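Local coordinates for protein N-formylglutamate amidohydrolase (Ralstonia eutropha, PDB 2Q7S) that binds a zinc ion and probably acts as a hydrolase of the N-formylglutamate amidohydrolase family, at residues A[168-173]-A[246-251]; A[28-33]-A[56-61]; A[39-44]-A[126-131]. All coordinates share one frame; numbering follows the deposited sequence.

How the interactions relate
Interactions 1 and 2 sit together in the core, with centres 9 Å apart. Strands 26-30 and 166-174 are neighbours in the main mixed sheet, and 244-252 follows on the far side of 166-174. Along the chain, both segments of interactions 2 and 3 precede those of interaction 1, and the segments of 2 and 3 alternate. H32 from interaction 2 and H172 from interaction 1 bind the same zinc, and D55 is the third protein ligand. Two adjacent central strands thus bring zinc ligands to their C-terminal ends. D29 also hydrogen-bonds to H168. Interaction 3 is peripheral loop packing, its centre 25 Å from interaction 2 and 29 Å from interaction 1.

Interaction 1: residues A[168-173]-A[246-251]; sequences HLNLHS and SLQIEI. With ZN (zinc ion), chain C.
H172 meets Q248 and E250 on the face of the sheet shared with H168 and N170. Its ND1 binds the metal at 2.0 Å, and H32 and D55 provide the other protein ligands. The first torsion (chi1 -61°) leaves the ring beside the backbone N, and the ring reaches back along the strand to N170. H172 NE2 donates to N170 OD1 at 2.7 Å, almost in the ring plane. The donor stands above the plane of the N170 amide, not on a lone pair. Metal and amide together fix the ring's rotation. Q248 NE2 sits over one ring face, near the rim. The same NE2 gives its hydrogen to the anti lone pair of E250 OE2 at 2.9 Å. The E250 carboxylate is turned only 19° from the ring plane, and its OE1 packs 3.3 Å from H172 CB.

These are neighbouring parallel strands at the centre of a mixed sheet, in a protein of the zinc-exopeptidase clan. I249 joins them by both backbone polar atoms. Its N donates to N170 O, and its O accepts from H172 N, each at 2.8 Å. The I249 side chain turns to the other face, where CD1 meets L169 CD1 at 4.2 Å. F193, L195 and W62 also pack on it.

The N170 and Q248 side chains lie alongside each other, with N170 OD1 3.5 Å from Q248 CG. Their amide planes are 67° apart. N170 ND2 hydrogen-bonds to D29, and N85 also donates to OD1. At the start of the strands, S246 OG lies at the edge of the H168 ring and hydrogen-bonds to ND1 at 2.7 Å. H168 NE2 is taken by D29.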
loop_
_atom_site.group_PDB
_atom_site.type_symbol
_atom_site.label_atom_id
_atom_site.label_comp_id
_atom_site.label_asym_id
_atom_site.label_seq_id
_atom_site.Cartn_x
_atom_site.Cartn_y
_atom_site.Cartn_z
ATOM N N HIS A 168 -7.596 -5.302 -8.144
ATOM C CA HIS A 168 -6.476 -5.143 -7.254
ATOM C C HIS A 168 -6.759 -4.000 -6.252
ATOM O O HIS A 168 -7.132 -2.928 -6.675
ATOM C CB HIS A 168 -5.259 -4.813 -8.081
ATOM C CG HIS A 168 -4.104 -4.344 -7.272
ATOM N ND1 HIS A 168 -3.418 -3.190 -7.554
ATOM C CD2 HIS A 168 -3.523 -4.874 -6.176
ATOM C CE1 HIS A 168 -2.434 -3.044 -6.682
ATOM N NE2 HIS A 168 -2.474 -4.063 -5.842
ATOM N N LEU A 169 -6.596 -4.257 -4.948
ATOM C CA LEU A 169 -6.649 -3.219 -3.883
ATOM C C LEU A 169 -5.236 -3.044 -3.305
ATOM O O LEU A 169 -4.610 -3.986 -2.873
ATOM C CB LEU A 169 -7.652 -3.544 -2.796
ATOM C CG LEU A 169 -9.107 -3.898 -3.174
ATOM C CD1 LEU A 169 -9.999 -4.148 -1.929
ATOM C CD2 LEU A 169 -9.714 -2.825 -4.087
ATOM N N ASN A 170 -4.746 -1.822 -3.362
ATOM C CA ASN A 170 -3.480 -1.396 -2.787
ATOM C C ASN A 170 -3.791 -0.678 -1.445
ATOM O O ASN A 170 -4.464 0.351 -1.423
ATOM C CB ASN A 170 -2.801 -0.468 -3.838
ATOM C CG ASN A 170 -1.389 -0.103 -3.489
ATOM O OD1 ASN A 170 -1.098 1.068 -3.224
ATOM N ND2 ASN A 170 -0.499 -1.067 -3.506
ATOM N N LEU A 171 -3.332 -1.234 -0.322
ATOM C CA LEU A 171 -3.879 -0.928 0.965
ATOM C C LEU A 171 -2.905 -0.133 1.808
ATOM O O LEU A 171 -1.751 -0.538 1.945
ATOM C CB LEU A 171 -4.230 -2.270 1.699
ATOM C CG LEU A 171 -5.171 -3.220 0.945
ATOM C CD1 LEU A 171 -5.376 -4.563 1.692
ATOM C CD2 LEU A 171 -6.497 -2.571 0.647
ATOM N N HIS A 172 -3.395 0.950 2.440
ATOM C CA HIS A 172 -2.557 1.877 3.197
ATOM C C HIS A 172 -3.263 2.430 4.402
ATOM O O HIS A 172 -4.472 2.273 4.586
ATOM C CB HIS A 172 -2.135 3.084 2.306
ATOM C CG HIS A 172 -1.350 2.672 1.136
ATOM N ND1 HIS A 172 0.029 2.700 1.121
ATOM C CD2 HIS A 172 -1.740 2.107 -0.022
ATOM C CE1 HIS A 172 0.445 2.195 -0.022
ATOM N NE2 HIS A 172 -0.604 1.828 -0.729
ATOM N N SER A 173 -2.463 3.040 5.248
ATOM C CA SER A 173 -2.959 4.012 6.221
ATOM C C SER A 173 -2.132 5.297 6.165
ATOM O O SER A 173 -0.979 5.308 5.773
ATOM C CB SER A 173 -2.937 3.409 7.630
ATOM O OG SER A 173 -1.620 3.272 8.086
ATOM N N SER A 246 -7.460 -1.384 -10.602
ATOM C CA SER A 246 -6.656 -1.121 -9.426
ATOM C C SER A 246 -7.233 0.114 -8.697
ATOM O O SER A 246 -7.577 1.191 -9.308
ATOM C CB SER A 246 -5.197 -0.901 -9.827
ATOM O OG SER A 246 -4.287 -0.985 -8.752
ATOM N N LEU A 247 -7.280 -0.028 -7.390
ATOM C CA LEU A 247 -7.755 1.021 -6.471
ATOM C C LEU A 247 -6.828 1.145 -5.248
ATOM O O LEU A 247 -6.622 0.172 -4.533
ATOM C CB LEU A 247 -9.178 0.652 -6.019
ATOM C CG LEU A 247 -9.876 1.663 -5.090
ATOM C CD1 LEU A 247 -10.055 3.011 -5.845
ATOM C CD2 LEU A 247 -11.218 1.053 -4.643
ATOM N N GLN A 248 -6.274 2.332 -4.982
ATOM C CA GLN A 248 -5.492 2.521 -3.755
ATOM C C GLN A 248 -6.459 2.945 -2.651
ATOM O O GLN A 248 -7.273 3.830 -2.853
ATOM C CB GLN A 248 -4.421 3.570 -3.977
ATOM C CG GLN A 248 -3.381 3.641 -2.899
ATOM C CD GLN A 248 -2.151 4.428 -3.300
ATOM O OE1 GLN A 248 -1.615 4.265 -4.398
ATOM N NE2 GLN A 248 -1.697 5.294 -2.408
ATOM N N ILE A 249 -6.409 2.295 -1.495
ATOM C CA ILE A 249 -7.274 2.669 -0.348
ATOM C C ILE A 249 -6.454 3.070 0.869
ATOM O O ILE A 249 -5.636 2.240 1.402
ATOM C CB ILE A 249 -8.221 1.495 0.091
ATOM C CG1 ILE A 249 -9.047 0.986 -1.108
ATOM C CG2 ILE A 249 -9.107 1.955 1.260
ATOM C CD1 ILE A 249 -10.117 -0.083 -0.756
ATOM N N GLU A 250 -6.713 4.288 1.363
ATOM C CA GLU A 250 -5.958 4.850 2.499
ATOM C C GLU A 250 -6.855 5.077 3.713
ATOM O O GLU A 250 -7.864 5.690 3.588
ATOM C CB GLU A 250 -5.339 6.186 2.087
ATOM C CG GLU A 250 -4.399 6.125 0.917
ATOM C CD GLU A 250 -2.957 6.181 1.293
ATOM O OE1 GLU A 250 -2.643 6.299 2.498
ATOM O OE2 GLU A 250 -2.122 6.077 0.377
ATOM N N ILE A 251 -6.453 4.577 4.880
ATOM C CA ILE A 251 -7.189 4.702 6.109
ATOM C C ILE A 251 -6.497 5.685 7.074
ATOM O O ILE A 251 -5.325 5.508 7.454
ATOM C CB ILE A 251 -7.294 3.290 6.796
ATOM C CG1 ILE A 251 -7.990 2.290 5.877
ATOM C CG2 ILE A 251 -7.994 3.329 8.123
ATOM C CD1 ILE A 251 -8.099 0.930 6.482
HETATM ZN ZN ZN C . 1.161 3.422 2.580
#

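Interaction 2: residues A[28-33]-A[56-61]; sequences CDSPHS and THVDAL. With ZN (zinc ion), chain C.
S30 and S33 pack against the first turn of helix 58-61, at V58 and D59. S30 OG lies 3.5 Å from V58 CG1. It is also close to D59 N, but the angle there is too poor for a hydrogen bond. S33 comes in beside D59, with OG 3.7 Å from D59 CB.

The two serines are tied to each other. S30 OG and S33 OG share a hydrogen bond of 2.6 Å. In S30, chi1 of 176° swings OG away from its own N. In S33, chi1 of 52° tucks OG back over its backbone. The two torsions bring the oxygens together across the turn and present them as a pair to the helix.

A water makes the next link. It donates to S33 O at 2.7 Å and accepts from H57 N at 2.8 Å. H57 occupies the N-cap position, and its O receives the backbone N of L61 at 3.0 Å.

Further out, V58 packs on L171 and S173 of the neighbouring strand, while S33 and D59 touch A74 on strand 71-75. The turn between the serines carries H32. P31 CG sits over the centre of one face of the H32 ring, and D83 hydrogen-bonds to NE2. H32 ND1 binds the zinc at 2.1 Å. This is a zinc site of two histidines and an aspartate, placed where central parallel strands of the sheet reach their C-terminal ends.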
loop_
_atom_site.group_PDB
_atom_site.type_symbol
_atom_site.label_atom_id
_atom_site.label_comp_id
_atom_site.label_asym_id
_atom_site.label_seq_id
_atom_site.Cartn_x
_atom_site.Cartn_y
_atom_site.Cartn_z
ATOM N N CYS A 28 -5.024 -8.323 -3.153
ATOM C CA CYS A 28 -4.846 -7.171 -2.270
ATOM C C CYS A 28 -3.418 -7.127 -1.760
ATOM O O CYS A 28 -2.892 -8.154 -1.345
ATOM C CB CYS A 28 -5.852 -7.215 -1.129
ATOM S SG CYS A 28 -7.537 -7.162 -1.664
ATOM N N ASP A 29 -2.739 -5.970 -1.857
ATOM C CA ASP A 29 -1.442 -5.892 -1.225
ATOM C C ASP A 29 -1.306 -4.753 -0.192
ATOM O O ASP A 29 -1.882 -3.724 -0.359
ATOM C CB ASP A 29 -0.317 -5.928 -2.215
ATOM C CG ASP A 29 -0.070 -4.642 -2.869
ATOM O OD1 ASP A 29 -1.014 -4.115 -3.466
ATOM O OD2 ASP A 29 1.107 -4.188 -2.835
ATOM N N SER A 30 -0.564 -5.052 0.876
ATOM C CA SER A 30 -0.228 -4.111 1.950
ATOM C C SER A 30 1.321 -3.961 1.864
ATOM O O SER A 30 2.100 -4.687 2.548
ATOM C CB SER A 30 -0.722 -4.643 3.305
ATOM O OG SER A 30 -0.370 -3.864 4.447
ATOM N N PRO A 31 1.786 -2.971 1.089
ATOM C CA PRO A 31 3.252 -2.793 0.906
ATOM C C PRO A 31 4.011 -2.138 2.073
ATOM O O PRO A 31 5.233 -2.153 2.099
ATOM C CB PRO A 31 3.337 -1.892 -0.329
ATOM C CG PRO A 31 2.058 -1.135 -0.308
ATOM C CD PRO A 31 1.002 -2.015 0.280
ATOM N N HIS A 32 3.277 -1.493 2.971
ATOM C CA HIS A 32 3.831 -0.612 3.952
ATOM C C HIS A 32 3.726 -1.043 5.381
ATOM O O HIS A 32 4.154 -0.307 6.245
ATOM C CB HIS A 32 3.188 0.737 3.758
ATOM C CG HIS A 32 3.603 1.390 2.490
ATOM N ND1 HIS A 32 2.929 2.448 1.943
ATOM C CD2 HIS A 32 4.638 1.123 1.653
ATOM C CE1 HIS A 32 3.530 2.817 0.823
ATOM N NE2 HIS A 32 4.579 2.037 0.630
ATOM N N SER A 33 3.166 -2.242 5.610
ATOM C CA SER A 33 2.879 -2.741 6.931
ATOM C C SER A 33 4.023 -3.515 7.589
ATOM O O SER A 33 3.876 -3.953 8.731
ATOM C CB SER A 33 1.596 -3.578 6.953
ATOM O OG SER A 33 1.577 -4.614 5.979
ATOM N N THR A 56 1.248 0.650 9.858
ATOM C CA THR A 56 1.204 -0.463 10.829
ATOM C C THR A 56 -0.195 -1.097 10.915
ATOM O O THR A 56 -1.236 -0.398 10.852
ATOM C CB THR A 56 1.676 0.019 12.236
ATOM O OG1 THR A 56 2.691 0.992 12.060
ATOM C CG2 THR A 56 2.192 -1.120 13.123
ATOM N N HIS A 57 -0.184 -2.432 11.035
ATOM C CA HIS A 57 -1.373 -3.286 11.183
ATOM C C HIS A 57 -2.334 -3.344 9.986
ATOM O O HIS A 57 -3.358 -3.977 10.093
ATOM C CB HIS A 57 -2.198 -2.866 12.393
ATOM C CG HIS A 57 -1.415 -2.675 13.642
ATOM N ND1 HIS A 57 -0.628 -3.669 14.181
ATOM C CD2 HIS A 57 -1.328 -1.619 14.486
ATOM C CE1 HIS A 57 -0.043 -3.212 15.280
ATOM N NE2 HIS A 57 -0.466 -1.980 15.497
ATOM N N VAL A 58 -2.017 -2.668 8.876
ATOM C CA VAL A 58 -2.957 -2.580 7.725
ATOM C C VAL A 58 -3.263 -3.931 7.152
ATOM O O VAL A 58 -4.393 -4.236 6.759
ATOM C CB VAL A 58 -2.429 -1.627 6.600
ATOM C CG1 VAL A 58 -3.146 -1.886 5.299
ATOM C CG2 VAL A 58 -2.645 -0.196 7.072
ATOM N N ASP A 59 -2.275 -4.793 7.200
ATOM C CA ASP A 59 -2.515 -6.175 6.794
ATOM C C ASP A 59 -3.497 -6.941 7.694
ATOM O O ASP A 59 -4.307 -7.705 7.179
ATOM C CB ASP A 59 -1.201 -6.907 6.597
ATOM C CG ASP A 59 -0.462 -7.128 7.867
ATOM O OD1 ASP A 59 -0.330 -6.196 8.704
ATOM O OD2 ASP A 59 0.003 -8.275 8.016
ATOM N N ALA A 60 -3.447 -6.712 9.010
ATOM C CA ALA A 60 -4.380 -7.367 9.974
ATOM C C ALA A 60 -5.780 -6.755 9.861
ATOM O O ALA A 60 -6.773 -7.457 10.056
ATOM C CB ALA A 60 -3.852 -7.252 11.425
ATOM N N LEU A 61 -5.862 -5.457 9.510
ATOM C CA LEU A 61 -7.163 -4.774 9.307
ATOM C C LEU A 61 -7.928 -5.447 8.185
ATOM O O LEU A 61 -9.138 -5.636 8.286
ATOM C CB LEU A 61 -7.019 -3.304 8.968
ATOM C CG LEU A 61 -6.703 -2.281 10.089
ATOM C CD1 LEU A 61 -6.480 -0.919 9.442
ATOM C CD2 LEU A 61 -7.822 -2.257 11.127
HETATM ZN ZN ZN C . 1.161 3.422 2.580
HETATM O O HOH W 1 2.108 -4.057 10.783
#

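Interaction 3: residues A[39-44]-A[126-131]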
loop_
_atom_site.group_PDB
_atom_site.type_symbol
_atom_site.label_atom_id
_atom_site.label_comp_id
_atom_site.label_asym_id
_atom_site.label_seq_id
_atom_site.Cartn_x
_atom_site.Cartn_y
_atom_site.Cartn_z
ATOM N N ALA A 39 19.118 -5.871 9.783
ATOM C CA ALA A 39 20.330 -5.539 10.525
ATOM C C ALA A 39 21.209 -4.562 9.742
ATOM O O ALA A 39 21.899 -3.735 10.323
ATOM C CB ALA A 39 21.107 -6.827 10.876
ATOM N N ASP A 40 21.172 -4.636 8.418
ATOM C CA ASP A 40 22.090 -3.829 7.584
ATOM C C ASP A 40 21.552 -2.440 7.210
ATOM O O ASP A 40 22.103 -1.763 6.334
ATOM C CB ASP A 40 22.497 -4.604 6.327
ATOM C CG ASP A 40 21.302 -4.976 5.444
ATOM O OD1 ASP A 40 20.230 -4.343 5.550
ATOM O OD2 ASP A 40 21.445 -5.920 4.647
ATOM N N PHE A 41 20.500 -2.008 7.897
ATOM C CA PHE A 41 19.923 -0.682 7.682
ATOM C C PHE A 41 21.014 0.390 7.700
ATOM O O PHE A 41 21.126 1.183 6.776
ATOM C CB PHE A 41 18.842 -0.397 8.757
ATOM C CG PHE A 41 17.700 0.459 8.275
ATOM C CD1 PHE A 41 17.929 1.618 7.548
ATOM C CD2 PHE A 41 16.389 0.093 8.545
ATOM C CE1 PHE A 41 16.899 2.402 7.126
ATOM C CE2 PHE A 41 15.333 0.877 8.110
ATOM C CZ PHE A 41 15.595 2.039 7.404
ATOM N N GLY A 42 21.833 0.407 8.753
ATOM C CA GLY A 42 22.910 1.399 8.872
ATOM C C GLY A 42 22.434 2.850 8.930
ATOM O O GLY A 42 23.070 3.746 8.360
ATOM N N ALA A 43 21.309 3.070 9.613
ATOM C CA ALA A 43 20.746 4.401 9.800
ATOM C C ALA A 43 21.423 5.058 11.002
ATOM O O ALA A 43 21.973 4.361 11.861
ATOM C CB ALA A 43 19.268 4.295 10.037
ATOM N N VAL A 44 21.407 6.389 11.057
ATOM C CA VAL A 44 21.849 7.112 12.268
ATOM C C VAL A 44 20.666 7.541 13.165
ATOM O O VAL A 44 20.867 8.064 14.260
ATOM C CB VAL A 44 22.733 8.330 11.918
ATOM C CG1 VAL A 44 23.981 7.873 11.171
ATOM C CG2 VAL A 44 21.948 9.352 11.102
ATOM N N PRO A 126 16.738 13.550 8.457
ATOM C CA PRO A 126 17.741 12.631 7.890
ATOM C C PRO A 126 17.668 11.224 8.490
ATOM O O PRO A 126 17.424 11.092 9.700
ATOM C CB PRO A 126 19.098 13.298 8.201
ATOM C CG PRO A 126 18.795 14.730 8.567
ATOM C CD PRO A 126 17.348 14.762 9.061
ATOM N N ILE A 127 17.873 10.197 7.635
ATOM C CA ILE A 127 17.986 8.795 8.054
ATOM C C ILE A 127 19.458 8.301 8.175
ATOM O O ILE A 127 19.744 7.457 9.030
ATOM C CB ILE A 127 17.117 7.844 7.111
ATOM C CG1 ILE A 127 15.626 8.033 7.420
ATOM C CG2 ILE A 127 17.488 6.385 7.298
ATOM C CD1 ILE A 127 14.678 7.512 6.393
ATOM N N TYR A 128 20.384 8.803 7.342
ATOM C CA TYR A 128 21.775 8.287 7.306
ATOM C C TYR A 128 22.820 9.434 7.441
ATOM O O TYR A 128 22.518 10.603 7.171
ATOM C CB TYR A 128 22.073 7.522 5.997
ATOM C CG TYR A 128 21.061 6.474 5.586
ATOM C CD1 TYR A 128 21.097 5.199 6.131
ATOM C CD2 TYR A 128 20.077 6.758 4.640
ATOM C CE1 TYR A 128 20.179 4.238 5.771
ATOM C CE2 TYR A 128 19.143 5.797 4.266
ATOM C CZ TYR A 128 19.203 4.535 4.841
ATOM O OH TYR A 128 18.295 3.570 4.479
ATOM N N ASP A 129 24.050 9.089 7.808
ATOM C CA ASP A 129 25.116 10.110 7.916
ATOM C C ASP A 129 26.067 10.041 6.717
ATOM O O ASP A 129 27.215 10.541 6.762
ATOM C CB ASP A 129 25.853 9.989 9.254
ATOM C CG ASP A 129 26.793 8.772 9.337
ATOM O OD1 ASP A 129 26.643 7.791 8.571
ATOM O OD2 ASP A 129 27.693 8.817 10.211
ATOM N N ARG A 130 25.553 9.441 5.636
ATOM C CA ARG A 130 26.344 9.050 4.494
ATOM C C ARG A 130 25.413 8.763 3.308
ATOM O O ARG A 130 24.188 8.617 3.471
ATOM C CB ARG A 130 27.117 7.774 4.831
ATOM C CG ARG A 130 26.166 6.611 4.924
ATOM C CD ARG A 130 26.740 5.325 5.446
ATOM N NE ARG A 130 25.606 4.411 5.591
ATOM C CZ ARG A 130 25.071 3.727 4.581
ATOM N NH1 ARG A 130 25.596 3.824 3.357
ATOM N NH2 ARG A 130 24.021 2.927 4.794
ATOM N N LYS A 131 26.019 8.665 2.131
ATOM C CA LYS A 131 25.334 8.254 0.913
ATOM C C LYS A 131 25.371 6.742 0.784
ATOM O O LYS A 131 26.380 6.112 1.086
ATOM C CB LYS A 131 25.987 8.905 -0.305
ATOM C CG LYS A 131 25.728 10.391 -0.380
ATOM C CD LYS A 131 26.429 11.028 -1.527
ATOM C CE LYS A 131 25.891 12.446 -1.784
ATOM N NZ LYS A 131 25.864 12.722 -3.266
#
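V44 and A43 meet I127 in the firm part of this contact. V44 N donates to I127 O at 2.8 Å, with an angle of 152° at the hydrogen. It is the one hydrogen bond between the two segments. A43 CB lies 3.9 Å from I127 CG2. That methyl also touches the F41 ring, and it covers the centre of one face of the Y128 ring, 3.4 Å above its plane. One branch of I127 thus fills the corner between A43 and two aromatic rings. In Y128, chi1 of -49° sets CG opposite the carbonyl carbon and so keeps the ring on the I127 side.

F41 and Y128 cross at about a right angle. The end of Y128 does the touching, with OH 3.2 Å from F41 CE1. Y128 CE1 lies in the plane of the F41 ring, at its edge. The backbone carbonyls of F41 and G42 lie at the edge of the Y128 ring, with G42 O 3.3 Å from Y128 CD1. R140, on helix 134-163, hydrogen-bonds to the Y128 hydroxyl. F41 is backed by L50 and V80, and it meets Y81 edge-to-face.

At the exposed rim, V44 still comes close to D129, with V44 CG1 3.4 Å from D129 CB. D129 N is buried there without a partner in the model. The R130 side is looser. The carbonyl oxygens of F41 and G42 lie near the guanidinium plane at its edge, but the nearest, G42 O, is 3.8 Å from R130 NH2. The stronger partner is E136, which forms a salt bridge with NH2.

The contact is loop-on-loop packing at the periphery of the fold, far from the zinc. It joins the connection leading to helix 47-50 with the one leading to strand 132-133.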